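Local coordinates for periplasmic binding protein/LacI transcriptional regulator (Burkholderia multivorans, PDB 4YLE) that probably captures a simple sugar in the periplasm, as the solute-binding component of an ABC transporter, at residues K32-K40 / M88-A99; L272-Q282 / V307-T315. One frame throughout, in Å; residues are numbered along the deposited sequence.

Interaction 1 of 2, residues K32-K40 / M88-A99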
loop_
_atom_site.group_PDB
_atom_site.type_symbol
_atom_site.label_atom_id
_atom_site.label_comp_id
_atom_site.label_asym_id
_atom_site.label_seq_id
_atom_site.Cartn_x
_atom_site.Cartn_y
_atom_site.Cartn_z
ATOM N N LYS A 32 -6.908 12.971 27.222
ATOM C CA LYS A 32 -6.162 12.247 26.183
ATOM C C LYS A 32 -6.486 12.756 24.779
ATOM O O LYS A 32 -7.654 12.959 24.464
ATOM C CB LYS A 32 -6.493 10.745 26.175
ATOM C CG LYS A 32 -6.343 9.940 27.437
ATOM C CD LYS A 32 -6.644 8.477 27.069
ATOM C CE LYS A 32 -7.314 7.708 28.188
ATOM N NZ LYS A 32 -7.932 6.457 27.661
ATOM N N PRO A 33 -5.473 12.905 23.909
ATOM C CA PRO A 33 -5.829 13.147 22.507
ATOM C C PRO A 33 -6.582 11.963 21.918
ATOM O O PRO A 33 -6.297 10.803 22.278
ATOM C CB PRO A 33 -4.471 13.313 21.805
ATOM C CG PRO A 33 -3.439 13.337 22.877
ATOM C CD PRO A 33 -4.029 12.698 24.080
ATOM N N LYS A 34 -7.494 12.251 20.994
ATOM C CA LYS A 34 -8.217 11.209 20.267
ATOM C C LYS A 34 -7.700 11.182 18.827
ATOM O O LYS A 34 -7.726 12.189 18.128
ATOM C CB LYS A 34 -9.725 11.453 20.304
ATOM C CG LYS A 34 -10.580 10.226 19.958
ATOM C CD LYS A 34 -11.979 10.275 20.615
ATOM C CE LYS A 34 -13.087 10.749 19.660
ATOM N NZ LYS A 34 -14.422 10.138 19.973
ATOM N N VAL A 35 -7.210 10.022 18.413
ATOM C CA VAL A 35 -6.581 9.865 17.094
ATOM C C VAL A 35 -7.411 8.926 16.240
ATOM O O VAL A 35 -7.779 7.845 16.692
ATOM C CB VAL A 35 -5.147 9.288 17.209
ATOM C CG1 VAL A 35 -4.503 9.163 15.848
ATOM C CG2 VAL A 35 -4.275 10.171 18.110
ATOM N N ALA A 36 -7.664 9.329 14.995
ATOM C CA ALA A 36 -8.379 8.506 14.029
ATOM C C ALA A 36 -7.389 7.912 13.055
ATOM O O ALA A 36 -6.571 8.645 12.499
ATOM C CB ALA A 36 -9.420 9.329 13.274
ATOM N N LEU A 37 -7.481 6.596 12.860
ATOM C CA LEU A 37 -6.675 5.858 11.836
ATOM C C LEU A 37 -7.613 5.454 10.731
ATOM O O LEU A 37 -8.506 4.639 10.955
ATOM C CB LEU A 37 -6.011 4.620 12.426
ATOM C CG LEU A 37 -5.226 3.754 11.428
ATOM C CD1 LEU A 37 -4.058 4.505 10.831
ATOM C CD2 LEU A 37 -4.718 2.506 12.114
ATOM N N VAL A 38 -7.408 6.023 9.540
ATOM C CA VAL A 38 -8.319 5.818 8.410
ATOM C C VAL A 38 -7.591 5.045 7.327
ATOM O O VAL A 38 -6.633 5.533 6.763
ATOM C CB VAL A 38 -8.830 7.168 7.890
ATOM C CG1 VAL A 38 -9.679 7.008 6.593
ATOM C CG2 VAL A 38 -9.643 7.855 8.992
HETATM N N MSE A 39 -8.054 3.822 7.077
HETATM C CA MSE A 39 -7.350 2.868 6.240
HETATM C C MSE A 39 -8.110 2.618 4.954
HETATM O O MSE A 39 -9.123 3.225 4.707
HETATM C CB MSE A 39 -7.161 1.568 7.005
HETATM C CG MSE A 39 -6.314 1.783 8.245
HETATM SE SE MSE A 39 -6.123 0.146 9.308
HETATM C CE MSE A 39 -7.904 0.221 10.130
ATOM N N LYS A 40 -7.588 1.724 4.136
ATOM C CA LYS A 40 -8.293 1.336 2.929
ATOM C C LYS A 40 -9.034 0.046 3.229
ATOM O O LYS A 40 -9.753 -0.051 4.222
ATOM C CB LYS A 40 -7.325 1.207 1.755
ATOM C CG LYS A 40 -6.709 2.541 1.307
ATOM C CD LYS A 40 -5.533 2.374 0.283
ATOM C CE LYS A 40 -4.165 2.524 0.985
ATOM N NZ LYS A 40 -3.055 1.762 0.315
HETATM N N MSE A 88 -14.880 12.027 10.901
HETATM C CA MSE A 88 -13.843 12.233 11.909
HETATM C C MSE A 88 -13.718 13.723 12.246
HETATM O O MSE A 88 -13.374 14.080 13.370
HETATM C CB MSE A 88 -12.489 11.680 11.427
HETATM C CG MSE A 88 -12.436 10.164 11.321
HETATM SE SE MSE A 88 -12.925 9.201 12.965
HETATM C CE MSE A 88 -14.752 8.633 12.518
ATOM N N ILE A 89 -13.991 14.589 11.274
ATOM C CA ILE A 89 -13.881 16.031 11.510
ATOM C C ILE A 89 -15.025 16.502 12.406
ATOM O O ILE A 89 -14.836 17.407 13.218
ATOM C CB ILE A 89 -13.870 16.847 10.184
ATOM C CG1 ILE A 89 -12.635 16.482 9.356
ATOM C CG2 ILE A 89 -13.857 18.346 10.467
ATOM C CD1 ILE A 89 -12.522 17.126 7.993
ATOM N N VAL A 90 -16.200 15.884 12.292
ATOM C CA VAL A 90 -17.322 16.292 13.134
ATOM C C VAL A 90 -17.123 15.804 14.572
ATOM O O VAL A 90 -17.466 16.503 15.523
ATOM C CB VAL A 90 -18.691 15.790 12.593
ATOM C CG1 VAL A 90 -18.950 16.336 11.200
ATOM C CG2 VAL A 90 -18.760 14.286 12.569
ATOM N N SER A 91 -16.546 14.619 14.735
ATOM C CA SER A 91 -16.279 14.088 16.066
ATOM C C SER A 91 -15.137 14.824 16.769
ATOM O O SER A 91 -14.756 14.454 17.871
ATOM C CB SER A 91 -15.947 12.595 15.988
ATOM O OG SER A 91 -17.074 11.844 15.578
ATOM N N LYS A 92 -14.575 15.839 16.114
ATOM C CA LYS A 92 -13.512 16.656 16.700
ATOM C C LYS A 92 -12.351 15.804 17.226
ATOM O O LYS A 92 -11.849 16.042 18.316
ATOM C CB LYS A 92 -14.060 17.529 17.841
ATOM C CG LYS A 92 -15.201 18.460 17.449
ATOM C CD LYS A 92 -14.688 19.741 16.826
ATOM C CE LYS A 92 -15.757 20.821 16.814
ATOM N NZ LYS A 92 -15.432 21.918 15.857
ATOM N N VAL A 93 -11.919 14.804 16.462
ATOM C CA VAL A 93 -10.683 14.121 16.821
ATOM C C VAL A 93 -9.555 15.148 16.780
ATOM O O VAL A 93 -9.683 16.196 16.139
ATOM C CB VAL A 93 -10.353 12.942 15.871
ATOM C CG1 VAL A 93 -11.424 11.849 15.973
ATOM C CG2 VAL A 93 -10.201 13.435 14.421
ATOM N N ASP A 94 -8.448 14.830 17.441
ATOM C CA ASP A 94 -7.294 15.720 17.499
ATOM C C ASP A 94 -6.274 15.469 16.403
ATOM O O ASP A 94 -5.494 16.352 16.044
ATOM C CB ASP A 94 -6.639 15.583 18.864
ATOM C CG ASP A 94 -7.604 15.934 19.971
ATOM O OD1 ASP A 94 -8.004 17.125 20.065
ATOM O OD2 ASP A 94 -7.991 15.008 20.706
ATOM N N ALA A 95 -6.279 14.255 15.875
ATOM C CA ALA A 95 -5.393 13.928 14.788
ATOM C C ALA A 95 -6.031 12.867 13.922
ATOM O O ALA A 95 -6.847 12.084 14.399
ATOM C CB ALA A 95 -4.043 13.445 15.321
ATOM N N ILE A 96 -5.641 12.863 12.649
ATOM C CA ILE A 96 -6.063 11.852 11.686
ATOM C C ILE A 96 -4.841 11.298 10.991
ATOM O O ILE A 96 -4.025 12.052 10.466
ATOM C CB ILE A 96 -7.011 12.423 10.616
ATOM C CG1 ILE A 96 -8.336 12.832 11.235
ATOM C CG2 ILE A 96 -7.256 11.370 9.524
ATOM C CD1 ILE A 96 -9.219 13.630 10.294
ATOM N N VAL A 97 -4.718 9.978 11.012
ATOM C CA VAL A 97 -3.644 9.265 10.364
ATOM C C VAL A 97 -4.288 8.545 9.189
ATOM O O VAL A 97 -5.105 7.654 9.403
ATOM C CB VAL A 97 -2.972 8.264 11.305
ATOM C CG1 VAL A 97 -1.871 7.534 10.593
ATOM C CG2 VAL A 97 -2.407 8.999 12.559
ATOM N N LEU A 98 -3.957 8.967 7.969
ATOM C CA LEU A 98 -4.712 8.564 6.804
ATOM C C LEU A 98 -3.834 7.794 5.815
ATOM O O LEU A 98 -2.755 8.274 5.455
ATOM C CB LEU A 98 -5.297 9.798 6.115
ATOM C CG LEU A 98 -5.981 9.574 4.761
ATOM C CD1 LEU A 98 -7.247 8.757 4.923
ATOM C CD2 LEU A 98 -6.255 10.932 4.102
ATOM N N ALA A 99 -4.311 6.608 5.402
ATOM C CA ALA A 99 -3.766 5.842 4.249
ATOM C C ALA A 99 -4.710 6.029 3.060
ATOM O O ALA A 99 -5.707 5.321 2.953
ATOM C CB ALA A 99 -3.631 4.352 4.580
HETATM O O HOH W 1 -17.317 11.143 18.418
#
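With CG1 standing trans to the backbone N (chi1 174°), Val38 sends that methyl across to Leu98, whose CG is likewise anti to its backbone N, its CD1 turned back toward Val38; CG1 and CD1 come within 3.4 Å, tighter than usual for two carbons. On the other face of the sheet the end of Leu37 leans toward the neighbouring strand and lays CD1 3.7 Å from CG1 of Val97, while CG2 of Val97 meets CG1 of Val35. The face of Val38 also carries Ala36, whose small CB is met by the selenomethionine at Met88: bends at chi2 and chi3 bring SE over CB at 3.5 Å, placing the last turn of helix 78-90 against this strand.

Strands 34-39 and 95-98 run parallel, their axes 4.7 Å apart and 18° askew. Ala36 and Val38 each donate and accept, and the bond from Val97 N to Ala36 O, at 2.7 Å, reaches the oxygen almost end-on, with a C=O...N angle of 172°. At the start of the pair a side chain supplies one of the bonds: Asp94 OD2 accepts from Lys34 N at 2.8 Å through its anti lone pair, while Asp94 N returns a bond to Lys34 O. That oxygen also accepts a weak bond from Ala95 N. A Schellman motif at Lys92, with positive phi, ends the helix before the chain enters strand 95-98.

At the far end, the aliphatic chain of Lys40 passes Ala99 O, with CG nearest, and its NZ forms a salt bridge with Asp124; here the C-terminal end of strand 34-39 reaches the probable ligand pocket. Strands 34-39 and 95-98 are parallel neighbours in the mixed sheet of one lobe, with helix 78-90 packed on the face that carries Ala36 and Val38, the alpha/beta layering of a periplasmic binding protein.

Interaction 2 of 2, residues L272-Q282 / V307-T315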
loop_
_atom_site.group_PDB
_atom_site.type_symbol
_atom_site.label_atom_id
_atom_site.label_comp_id
_atom_site.label_asym_id
_atom_site.label_seq_id
_atom_site.Cartn_x
_atom_site.Cartn_y
_atom_site.Cartn_z
ATOM N N LEU A 272 7.148 -16.696 -5.648
ATOM C CA LEU A 272 8.592 -16.673 -5.514
ATOM C C LEU A 272 9.138 -15.674 -4.480
ATOM O O LEU A 272 10.135 -15.943 -3.803
ATOM C CB LEU A 272 9.219 -16.375 -6.880
ATOM C CG LEU A 272 10.740 -16.198 -6.881
ATOM C CD1 LEU A 272 11.403 -17.561 -6.692
ATOM C CD2 LEU A 272 11.220 -15.516 -8.165
ATOM N N ALA A 273 8.511 -14.520 -4.382
ATOM C CA ALA A 273 8.959 -13.496 -3.443
ATOM C C ALA A 273 7.862 -12.500 -3.185
ATOM O O ALA A 273 6.964 -12.320 -3.996
ATOM C CB ALA A 273 10.179 -12.783 -3.982
ATOM N N THR A 274 7.964 -11.851 -2.034
ATOM C CA THR A 274 7.114 -10.724 -1.686
ATOM C C THR A 274 7.992 -9.755 -0.896
ATOM O O THR A 274 9.205 -9.886 -0.917
ATOM C CB THR A 274 5.894 -11.171 -0.884
ATOM O OG1 THR A 274 5.015 -10.057 -0.676
ATOM C CG2 THR A 274 6.275 -11.773 0.465
ATOM N N ALA A 275 7.392 -8.774 -0.227
ATOM C CA ALA A 275 8.185 -7.815 0.551
ATOM C C ALA A 275 7.382 -7.437 1.753
ATOM O O ALA A 275 6.152 -7.316 1.671
ATOM C CB ALA A 275 8.540 -6.580 -0.255
ATOM N N ASP A 276 8.066 -7.231 2.875
ATOM C CA ASP A 276 7.383 -6.757 4.064
ATOM C C ASP A 276 7.640 -5.263 4.160
ATOM O O ASP A 276 8.782 -4.829 4.205
ATOM C CB ASP A 276 7.860 -7.490 5.309
ATOM C CG ASP A 276 6.848 -7.438 6.444
ATOM O OD1 ASP A 276 6.108 -6.439 6.532
ATOM O OD2 ASP A 276 6.784 -8.385 7.248
ATOM N N GLN A 277 6.561 -4.490 4.145
ATOM C CA GLN A 277 6.641 -3.023 4.284
ATOM C C GLN A 277 6.050 -2.580 5.611
ATOM O O GLN A 277 5.803 -1.381 5.822
ATOM C CB GLN A 277 5.942 -2.300 3.122
ATOM C CG GLN A 277 4.458 -2.629 3.007
ATOM C CD GLN A 277 3.663 -1.641 2.165
ATOM O OE1 GLN A 277 3.927 -0.451 2.193
ATOM N NE2 GLN A 277 2.670 -2.134 1.432
ATOM N N TYR A 278 5.834 -3.535 6.510
ATOM C CA TYR A 278 5.588 -3.225 7.910
ATOM C C TYR A 278 4.399 -2.292 8.147
ATOM O O TYR A 278 4.514 -1.126 8.596
ATOM C CB TYR A 278 6.874 -2.674 8.495
ATOM C CG TYR A 278 8.015 -3.659 8.276
ATOM C CD1 TYR A 278 7.982 -4.912 8.867
ATOM C CD2 TYR A 278 9.117 -3.339 7.498
ATOM C CE1 TYR A 278 9.011 -5.830 8.671
ATOM C CE2 TYR A 278 10.165 -4.253 7.313
ATOM C CZ TYR A 278 10.099 -5.490 7.897
ATOM O OH TYR A 278 11.139 -6.404 7.735
ATOM N N ALA A 279 3.232 -2.860 7.914
ATOM C CA ALA A 279 1.972 -2.154 8.079
ATOM C C ALA A 279 1.772 -1.558 9.469
ATOM O O ALA A 279 1.368 -0.389 9.620
ATOM C CB ALA A 279 0.848 -3.088 7.755
ATOM N N ALA A 280 2.019 -2.371 10.487
ATOM C CA ALA A 280 1.776 -1.978 11.849
ATOM C C ALA A 280 2.725 -0.827 12.171
ATOM O O ALA A 280 2.339 0.112 12.827
ATOM C CB ALA A 280 1.998 -3.133 12.791
ATOM N N LYS A 281 3.977 -0.938 11.740
ATOM C CA LYS A 281 4.949 0.134 11.964
ATOM C C LYS A 281 4.472 1.450 11.364
ATOM O O LYS A 281 4.576 2.477 12.002
ATOM C CB LYS A 281 6.307 -0.245 11.374
ATOM C CG LYS A 281 7.375 0.851 11.543
ATOM C CD LYS A 281 8.541 0.613 10.577
ATOM C CE LYS A 281 9.545 -0.298 11.144
ATOM N NZ LYS A 281 10.254 0.318 12.290
ATOM N N GLN A 282 3.940 1.412 10.140
ATOM C CA GLN A 282 3.508 2.652 9.494
ATOM C C GLN A 282 2.440 3.341 10.304
ATOM O O GLN A 282 2.510 4.591 10.533
ATOM C CB GLN A 282 3.018 2.401 8.089
ATOM C CG GLN A 282 4.107 1.940 7.160
ATOM C CD GLN A 282 3.616 1.840 5.752
ATOM O OE1 GLN A 282 3.051 2.785 5.222
ATOM N NE2 GLN A 282 3.858 0.697 5.113
ATOM N N VAL A 307 9.790 10.662 7.161
ATOM C CA VAL A 307 10.079 9.424 7.880
ATOM C C VAL A 307 9.939 8.233 6.948
ATOM O O VAL A 307 8.819 7.810 6.640
ATOM C CB VAL A 307 9.135 9.211 9.078
ATOM C CG1 VAL A 307 9.435 7.865 9.781
ATOM C CG2 VAL A 307 9.216 10.382 10.049
ATOM N N GLU A 308 11.068 7.697 6.485
ATOM C CA GLU A 308 11.011 6.533 5.611
ATOM C C GLU A 308 11.022 5.277 6.444
ATOM O O GLU A 308 11.903 5.088 7.278
ATOM C CB GLU A 308 12.174 6.500 4.624
ATOM C CG GLU A 308 12.007 5.380 3.594
ATOM C CD GLU A 308 13.153 5.307 2.619
ATOM O OE1 GLU A 308 13.534 6.374 2.116
ATOM O OE2 GLU A 308 13.670 4.185 2.375
ATOM N N THR A 309 10.055 4.405 6.191
ATOM C CA THR A 309 9.997 3.124 6.878
ATOM C C THR A 309 10.560 2.075 5.934
ATOM O O THR A 309 10.470 2.241 4.708
ATOM C CB THR A 309 8.563 2.771 7.310
ATOM O OG1 THR A 309 7.666 2.971 6.225
ATOM C CG2 THR A 309 8.082 3.654 8.421
ATOM N N PRO A 310 11.157 1.003 6.484
ATOM C CA PRO A 310 11.903 0.086 5.618
ATOM C C PRO A 310 11.043 -0.928 4.880
ATOM O O PRO A 310 9.901 -1.173 5.234
ATOM C CB PRO A 310 12.827 -0.633 6.599
ATOM C CG PRO A 310 12.044 -0.631 7.886
ATOM C CD PRO A 310 11.333 0.675 7.909
ATOM N N VAL A 311 11.632 -1.511 3.841
ATOM C CA VAL A 311 11.011 -2.609 3.112
ATOM C C VAL A 311 12.031 -3.748 2.955
ATOM O O VAL A 311 13.137 -3.524 2.499
ATOM C CB VAL A 311 10.551 -2.166 1.738
ATOM C CG1 VAL A 311 9.936 -3.350 1.001
ATOM C CG2 VAL A 311 9.549 -1.051 1.841
ATOM N N ASP A 312 11.662 -4.956 3.356
ATOM C CA ASP A 312 12.559 -6.096 3.201
ATOM C C ASP A 312 11.982 -7.170 2.306
ATOM O O ASP A 312 10.797 -7.483 2.354
ATOM C CB ASP A 312 12.880 -6.704 4.549
ATOM C CG ASP A 312 13.672 -5.764 5.413
ATOM O OD1 ASP A 312 14.795 -5.426 5.010
ATOM O OD2 ASP A 312 13.154 -5.346 6.461
ATOM N N LEU A 313 12.872 -7.750 1.509
ATOM C CA LEU A 313 12.534 -8.879 0.670
ATOM C C LEU A 313 12.204 -10.097 1.524
ATOM O O LEU A 313 12.893 -10.370 2.519
ATOM C CB LEU A 313 13.706 -9.169 -0.251
ATOM C CG LEU A 313 13.662 -10.423 -1.117
ATOM C CD1 LEU A 313 12.627 -10.266 -2.166
ATOM C CD2 LEU A 313 15.007 -10.631 -1.754
ATOM N N VAL A 314 11.132 -10.794 1.157
ATOM C CA VAL A 314 10.745 -12.044 1.792
ATOM C C VAL A 314 10.645 -13.139 0.740
ATOM O O VAL A 314 9.949 -12.982 -0.247
ATOM C CB VAL A 314 9.429 -11.918 2.513
ATOM C CG1 VAL A 314 9.040 -13.238 3.168
ATOM C CG2 VAL A 314 9.523 -10.797 3.550
ATOM N N THR A 315 11.375 -14.227 0.988
ATOM C CA THR A 315 11.345 -15.419 0.147
ATOM C C THR A 315 11.158 -16.671 1.016
ATOM O O THR A 315 10.861 -16.553 2.201
ATOM C CB THR A 315 12.632 -15.576 -0.633
ATOM O OG1 THR A 315 13.704 -15.751 0.295
ATOM C CG2 THR A 315 12.885 -14.358 -1.475
HETATM O O HOH W 2 7.671 0.526 5.280
#
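The ring of Tyr278 meets Pro310 and Asp312 at its edge: Pro310 O lies near the ring plane, 3.2 Å from CD2, and Asp312 OD2 sits in plane beside the hydroxyl. CB of Asp276 lies over one face, 3.9 Å above the plane and offset toward the rim. Tyr278 OH donates to the anti lone pair of Asp312 OD2, 2.6 Å away, with ring and carboxylate planes 72° apart. This short bond secures the phenol end, while the backbone N of Tyr278 is held by OD1 of Asp276 in an Asx turn just before the helix that starts at Ala279.

Strands 274-276 and 312-314 are antiparallel. Thr274 with Val314 and Asp276 with Asp312 are hydrogen-bonded pairs, and Ala275 with Leu313 is the non-hydrogen-bonded pair between them. The bonds are not equivalent: Asp276 N approaches Asp312 O in the carbonyl plane at 2.8 Å, whereas Val314 N stands 45° out of the plane of Thr274's carbonyl. Thr274 and Val314 run abreast, CG2 of Thr274 3.8 Å from CB of Val314. On the reverse face CB of Ala275 touches CG1 of Val311, turned there by a chi1 of 179°.

Beyond the strands a water bridges the segments, donating to Gln277 O and to Pro310 O and accepting from Thr309 OG1 at 2.6 Å. Gln277 O also receives NE2 of Gln282, so the turn into the helix is gripped from two sources. The bent chain of Lys281 passes Thr309 head to tail, with CD 3.8 Å from CG2.

Gln277 NE2 hydrogen-bonds OD1 of Asp257 and the bound unknown ligand. Helix 146-160 packs against Ala275 through Val153, Phe46 of helix 45-60 touches Gln277 and Gln282, and Pro144 of strand 141-144 lies against Thr309 and Val311.

From the N terminus the chain lays down strand 34-39, passes through helix 45-60, strand 66-72 and helix 78-90, and returns in strand 95-98, where interaction 1 closes a loop of 47 intervening residues. Interaction 2 opens much later, at 272-282, and closes across 24 residues through helix 279-295 when the C-terminal segment 307-315 comes back antiparallel. The two loops are in series, neither nested nor crossing. Both reach the seven-stranded mixed sheet, with centres 25 Å apart: interaction 1 pairs neighbouring parallel strands, interaction 2 its last two strands. Helix 279-295 joins them, since its Leu291 touches Pro33 and Val35.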